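Local coordinates for NAD(P)H-flavin oxidoreductase (Staphylococcus epidermidis ATCC 12228, PDB 3GBH), which binds flavin mononucleotide and probably catalyses NAD(P)H-dependent reduction of flavin or nitro compounds, as in other members of the nitroreductase family, at residues Arg18-Val23 against Thr161-Gly166; Leu86-Asp91 against Leu187-Gly192. All coordinates share one frame; numbering follows the deposited sequence.

Interaction 1: residues Arg18-Val23 against Thr161-Gly166; sequences RKSVKV and TNPIGG. With FMN (flavin mononucleotide), chain H.
Ser20 and Asn162 meet beside the ribityl chain of FMN, in a nitroreductase-type flavin site where the loop 18-23 holds the phosphate and 161-166 runs alongside the isoalloxazine ring. Ser20 OG, 3.5 Å from Pro163 CD, gives its hydrogen to FMN O2P at 2.7 Å. The same phosphate oxygen takes an almost straight bond from Arg18 NH1, 172° at the hydrogen, in the plane of the guanidinium, while Arg18 NH2 serves O3P; bends at chi2 and chi3 fold the chain back so that both nitrogens reach the phosphate. Ser20 N adds a bond to O1P, and water 1 links Arg18 NH1 to Thr161 OG1. The Lys22 chain passes at a slant over Asn162, Lys22 CG 3.7 Å from Asn162 OD1; beyond CG the lysine is extended, which carries NZ to FMN O2 at 2.7 Å. This ammonium could stabilise negative charge on a reduced flavin. Pro163 CG packs 3.6 Å from FMN C9, and Gly166 N donates to O4. Between the backbones, Val21 N bonds Thr161 O at 3.1 Å from above the carbonyl plane. Gln78 of helix 76-81 holds Asn162 OD1, Pro46 of a second subunit packs on Arg18 and Pro163, and strand 160-164 borders strand 183-192, with helix 132-156 against Thr161.

Interaction 2: residues Leu86-Asp91 against Leu187-Gly192; sequences LIIFGD and LAIAIG
Leu86 O accepts the shortest bond of this strand pair, from Ile189 N at 2.7 Å, the donor tilted 16° from the carbonyl plane; Ala188 CA adds a CH contact to the same oxygen. The two strands are neighbouring inner strands of the antiparallel sheet of the nitroreductase fold, and their short axes run at 157°. Leu86 N answers to Ile189 O, which closes the hydrogen-bonded pair Leu86-Ile189. Two residues on, Ile88 N binds Leu187 O at 2.9 Å and the return bond, Leu187 N to Ile88 O, is long and weak. Between them Ile87 and Ala188 form a non-hydrogen-bonded pair, whose side chains lie on the other face of the sheet, near Ile172 and Phe167 respectively.

Leu86, Ile88, Leu187 and Ile189 share one face, where Leu150, Met146 and Ala147 of helix 132-156 touch Leu86, Ile88 and Ile189 respectively. Ile88 and Leu187 run alongside each other in the same direction, Ile88 CD1 4.0 Å from Leu187 CD2. Leu86 crosses Ile191 at an angle, Leu86 CG 4.1 Å from Ile191 CG2. Ile189 has CG1 anti to its carbonyl carbon (chi1 -52°), and from there an extended chi2 carries its terminal methyl across Ile88, CD1 to CD1 at 3.6 Å.

Overall arrangement
Interactions 1 and 2 have centres about 11 Å apart and meet through one sheet: strand 160-164 lies at its edge within the chain, next to strand 183-192, whose other neighbour is strand 84-91. Along the chain the segments alternate, 18-23, 86-91, 161-166, 187-192, so each contact joins distant parts of the sequence. Probable hydrogen bonds from Ile164 N to Ala188 O and from Ala190 N to Asn162 O tie the two directly. Helix 132-156 lines both contacts. The buried strand pairing of interaction 2 thus adjoins the flavin site of interaction 1, and the side chain of Leu187 itself comes within about 4 Å of a bound FMN.

Interaction 1: residues Arg18-Val23 against Thr161-Gly166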
loop_
_atom_site.group_PDB
_atom_site.type_symbol
_atom_site.label_atom_id
_atom_site.label_comp_id
_atom_site.label_asym_id
_atom_site.label_seq_id
_atom_site.Cartn_x
_atom_site.Cartn_y
_atom_site.Cartn_z
ATOM N N ARG B 18 12.455 12.857 15.183
ATOM C CA ARG B 18 12.629 12.639 16.625
ATOM C C ARG B 18 14.012 11.999 16.848
ATOM O O ARG B 18 14.208 10.812 16.598
ATOM C CB ARG B 18 11.523 11.721 17.167
ATOM C CG ARG B 18 11.226 11.801 18.674
ATOM C CD ARG B 18 12.367 11.285 19.564
ATOM N NE ARG B 18 12.856 9.969 19.120
ATOM C CZ ARG B 18 14.109 9.553 19.294
ATOM N NH1 ARG B 18 14.981 10.333 19.929
ATOM N NH2 ARG B 18 14.510 8.394 18.790
ATOM N N LYS B 19 14.953 12.809 17.315
ATOM C CA LYS B 19 16.320 12.400 17.617
ATOM C C LYS B 19 16.786 13.100 18.911
ATOM O O LYS B 19 16.190 14.109 19.329
ATOM C CB LYS B 19 17.257 12.771 16.445
ATOM C CG LYS B 19 16.784 12.251 15.058
ATOM C CD LYS B 19 17.724 12.695 13.950
ATOM C CE LYS B 19 17.223 12.230 12.590
ATOM N NZ LYS B 19 18.011 12.819 11.504
ATOM N N SER B 20 17.824 12.553 19.552
ATOM C CA SER B 20 18.330 13.112 20.811
ATOM C C SER B 20 19.191 14.338 20.537
ATOM O O SER B 20 20.344 14.234 20.114
ATOM C CB SER B 20 19.152 12.079 21.592
ATOM O OG SER B 20 18.314 11.084 22.157
ATOM N N VAL B 21 18.635 15.499 20.826
ATOM C CA VAL B 21 19.358 16.754 20.766
ATOM C C VAL B 21 19.909 16.989 22.166
ATOM O O VAL B 21 19.180 16.852 23.140
ATOM C CB VAL B 21 18.398 17.887 20.341
ATOM C CG1 VAL B 21 18.993 19.241 20.592
ATOM C CG2 VAL B 21 18.010 17.700 18.880
ATOM N N LYS B 22 21.194 17.315 22.254
ATOM C CA LYS B 22 21.880 17.512 23.542
ATOM C C LYS B 22 22.323 18.955 23.846
ATOM O O LYS B 22 22.762 19.245 24.959
ATOM C CB LYS B 22 23.068 16.539 23.607
ATOM C CG LYS B 22 22.590 15.105 23.369
ATOM C CD LYS B 22 23.578 14.052 23.735
ATOM C CE LYS B 22 22.982 12.681 23.426
ATOM N NZ LYS B 22 23.823 11.609 24.019
ATOM N N VAL B 23 22.195 19.848 22.863
ATOM C CA VAL B 23 22.519 21.261 23.030
ATOM C C VAL B 23 21.307 22.079 22.538
ATOM O O VAL B 23 20.940 22.020 21.363
ATOM C CB VAL B 23 23.777 21.632 22.235
ATOM C CG1 VAL B 23 24.191 23.065 22.499
ATOM C CG2 VAL B 23 24.919 20.669 22.585
ATOM N N THR B 161 14.026 16.988 22.024
ATOM C CA THR B 161 14.202 16.392 23.327
ATOM C C THR B 161 15.414 15.471 23.378
ATOM O O THR B 161 15.986 15.112 22.337
ATOM C CB THR B 161 12.979 15.557 23.739
ATOM O OG1 THR B 161 12.749 14.537 22.766
ATOM C CG2 THR B 161 11.743 16.452 23.924
ATOM N N ASN B 162 15.761 15.090 24.600
ATOM C CA ASN B 162 16.808 14.082 24.880
ATOM C C ASN B 162 16.348 13.310 26.092
ATOM O O ASN B 162 16.278 13.874 27.211
ATOM C CB ASN B 162 18.162 14.748 25.131
ATOM C CG ASN B 162 19.306 13.756 25.461
ATOM O OD1 ASN B 162 20.270 14.156 26.080
ATOM N ND2 ASN B 162 19.210 12.495 25.027
ATOM N N PRO B 163 15.968 12.036 25.891
ATOM C CA PRO B 163 15.645 11.225 27.075
ATOM C C PRO B 163 16.906 10.857 27.806
ATOM O O PRO B 163 17.928 10.600 27.177
ATOM C CB PRO B 163 14.919 10.014 26.490
ATOM C CG PRO B 163 15.459 9.882 25.099
ATOM C CD PRO B 163 15.806 11.278 24.638
ATOM N N ILE B 164 16.832 10.842 29.137
ATOM C CA ILE B 164 18.001 10.774 29.984
ATOM C C ILE B 164 17.698 9.822 31.146
ATOM O O ILE B 164 16.678 9.973 31.832
ATOM C CB ILE B 164 18.406 12.205 30.492
ATOM C CG1 ILE B 164 18.963 13.045 29.331
ATOM C CG2 ILE B 164 19.455 12.142 31.601
ATOM C CD1 ILE B 164 19.170 14.523 29.593
ATOM N N GLY B 165 18.569 8.820 31.316
ATOM C CA GLY B 165 18.492 7.861 32.406
ATOM C C GLY B 165 19.686 8.016 33.317
ATOM O O GLY B 165 19.681 7.525 34.431
ATOM N N GLY B 166 20.689 8.762 32.857
ATOM C CA GLY B 166 21.911 8.970 33.593
ATOM C C GLY B 166 21.837 10.079 34.612
ATOM O O GLY B 166 22.588 11.045 34.523
HETATM N N1 FMN H . 21.456 10.328 26.288
HETATM C C2 FMN H . 22.330 11.091 27.050
HETATM O O2 FMN H . 23.041 11.960 26.536
HETATM N N3 FMN H . 22.418 10.857 28.397
HETATM C C4 FMN H . 21.630 9.880 29.012
HETATM O O4 FMN H . 21.741 9.692 30.238
HETATM C C4A FMN H . 20.772 9.110 28.244
HETATM N N5 FMN H . 20.001 8.105 28.802
HETATM C C5A FMN H . 18.928 7.587 28.107
HETATM C C6 FMN H . 17.930 6.846 28.764
HETATM C C7 FMN H . 16.857 6.334 28.067
HETATM C C7M FMN H . 15.799 5.538 28.783
HETATM C C8 FMN H . 16.774 6.539 26.685
HETATM C C8M FMN H . 15.635 6.019 25.862
HETATM C C9 FMN H . 17.756 7.265 26.037
HETATM C C9A FMN H . 18.844 7.811 26.726
HETATM N N10 FMN H . 19.834 8.566 26.080
HETATM C C10 FMN H . 20.695 9.336 26.864
HETATM C "C1'" FMN H . 19.723 8.889 24.605
HETATM C "C2'" FMN H . 20.140 7.640 23.828
HETATM O "O2'" FMN H . 21.550 7.504 23.811
HETATM C "C3'" FMN H . 19.581 7.727 22.403
HETATM O "O3'" FMN H . 18.177 7.681 22.462
HETATM C "C4'" FMN H . 20.087 6.633 21.464
HETATM O "O4'" FMN H . 21.495 6.788 21.281
HETATM C "C5'" FMN H . 19.359 6.710 20.125
HETATM O "O5'" FMN H . 19.603 7.968 19.507
HETATM P P FMN H . 18.381 8.918 19.107
HETATM O O1P FMN H . 18.902 10.160 18.443
HETATM O O2P FMN H . 17.602 9.204 20.357
HETATM O O3P FMN H . 17.459 8.195 18.155
HETATM O O HOH W 1 14.493 12.773 21.600
HETATM O O HOH W 2 13.894 15.415 19.041
#

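Interaction 2: residues Leu86-Asp91 against Leu187-Gly192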
loop_
_atom_site.group_PDB
_atom_site.type_symbol
_atom_site.label_atom_id
_atom_site.label_comp_id
_atom_site.label_asym_id
_atom_site.label_seq_id
_atom_site.Cartn_x
_atom_site.Cartn_y
_atom_site.Cartn_z
ATOM N N LEU B 86 12.395 17.759 32.208
ATOM C CA LEU B 86 11.229 17.038 32.684
ATOM C C LEU B 86 11.744 15.822 33.431
ATOM O O LEU B 86 12.554 15.095 32.891
ATOM C CB LEU B 86 10.352 16.603 31.515
ATOM C CG LEU B 86 9.978 17.667 30.476
ATOM C CD1 LEU B 86 8.993 17.111 29.453
ATOM C CD2 LEU B 86 9.408 18.901 31.140
ATOM N N ILE B 87 11.322 15.632 34.675
ATOM C CA ILE B 87 11.632 14.394 35.390
ATOM C C ILE B 87 10.315 13.686 35.657
ATOM O O ILE B 87 9.444 14.229 36.333
ATOM C CB ILE B 87 12.388 14.647 36.683
ATOM C CG1 ILE B 87 13.582 15.589 36.432
ATOM C CG2 ILE B 87 12.875 13.318 37.302
ATOM C CD1 ILE B 87 14.348 16.001 37.718
ATOM N N ILE B 88 10.172 12.478 35.109
ATOM C CA ILE B 88 8.925 11.741 35.182
ATOM C C ILE B 88 9.069 10.662 36.247
ATOM O O ILE B 88 9.991 9.865 36.214
ATOM C CB ILE B 88 8.571 11.113 33.841
ATOM C CG1 ILE B 88 8.386 12.208 32.772
ATOM C CG2 ILE B 88 7.305 10.254 33.954
ATOM C CD1 ILE B 88 8.550 11.697 31.367
ATOM N N PHE B 89 8.161 10.709 37.216
ATOM C CA PHE B 89 8.091 9.811 38.329
ATOM C C PHE B 89 6.842 8.951 38.154
ATOM O O PHE B 89 5.883 9.360 37.507
ATOM C CB PHE B 89 7.942 10.600 39.628
ATOM C CG PHE B 89 9.161 11.369 40.037
ATOM C CD1 PHE B 89 9.404 12.631 39.508
ATOM C CD2 PHE B 89 10.051 10.840 40.976
ATOM C CE1 PHE B 89 10.520 13.347 39.883
ATOM C CE2 PHE B 89 11.160 11.526 41.364
ATOM C CZ PHE B 89 11.415 12.804 40.817
ATOM N N GLY B 90 6.870 7.769 38.744
ATOM C CA GLY B 90 5.726 6.885 38.786
ATOM C C GLY B 90 5.208 6.865 40.218
ATOM O O GLY B 90 5.981 6.782 41.165
ATOM N N ASP B 91 3.902 6.986 40.381
ATOM C CA ASP B 91 3.280 6.953 41.716
ATOM C C ASP B 91 2.947 5.494 42.063
ATOM O O ASP B 91 2.086 4.888 41.448
ATOM C CB ASP B 91 2.024 7.829 41.694
ATOM C CG ASP B 91 1.292 7.860 42.987
ATOM O OD1 ASP B 91 1.755 7.312 44.034
ATOM O OD2 ASP B 91 0.248 8.516 42.957
ATOM N N LEU B 187 12.285 8.263 34.132
ATOM C CA LEU B 187 13.283 8.845 33.254
ATOM C C LEU B 187 13.114 10.338 33.224
ATOM O O LEU B 187 12.083 10.831 33.675
ATOM C CB LEU B 187 13.154 8.292 31.839
ATOM C CG LEU B 187 12.128 8.845 30.899
ATOM C CD1 LEU B 187 12.450 8.401 29.410
ATOM C CD2 LEU B 187 10.748 8.410 31.332
ATOM N N ALA B 188 14.143 11.034 32.733
ATOM C CA ALA B 188 14.090 12.480 32.538
ATOM C C ALA B 188 14.041 12.777 31.043
ATOM O O ALA B 188 14.426 11.925 30.236
ATOM C CB ALA B 188 15.273 13.139 33.170
ATOM N N ILE B 189 13.549 13.963 30.670
ATOM C CA ILE B 189 13.508 14.377 29.271
ATOM C C ILE B 189 13.898 15.842 29.170
ATOM O O ILE B 189 13.156 16.690 29.664
ATOM C CB ILE B 189 12.105 14.180 28.643
ATOM C CG1 ILE B 189 11.570 12.750 28.857
ATOM C CG2 ILE B 189 12.128 14.517 27.126
ATOM C CD1 ILE B 189 10.198 12.500 28.246
ATOM N N ALA B 190 15.059 16.147 28.573
ATOM C CA ALA B 190 15.412 17.541 28.300
ATOM C C ALA B 190 14.556 17.990 27.136
ATOM O O ALA B 190 14.401 17.246 26.177
ATOM C CB ALA B 190 16.945 17.715 27.933
ATOM N N ILE B 191 14.039 19.215 27.196
ATOM C CA ILE B 191 13.222 19.737 26.104
ATOM C C ILE B 191 13.599 21.196 25.858
ATOM O O ILE B 191 13.905 21.933 26.785
ATOM C CB ILE B 191 11.709 19.565 26.416
ATOM C CG1 ILE B 191 10.838 20.014 25.226
ATOM C CG2 ILE B 191 11.303 20.336 27.695
ATOM C CD1 ILE B 191 9.348 19.677 25.425
ATOM N N GLY B 192 13.633 21.579 24.593
ATOM C CA GLY B 192 13.935 22.943 24.231
ATOM C C GLY B 192 14.001 23.070 22.737
ATOM O O GLY B 192 13.630 22.135 22.001
#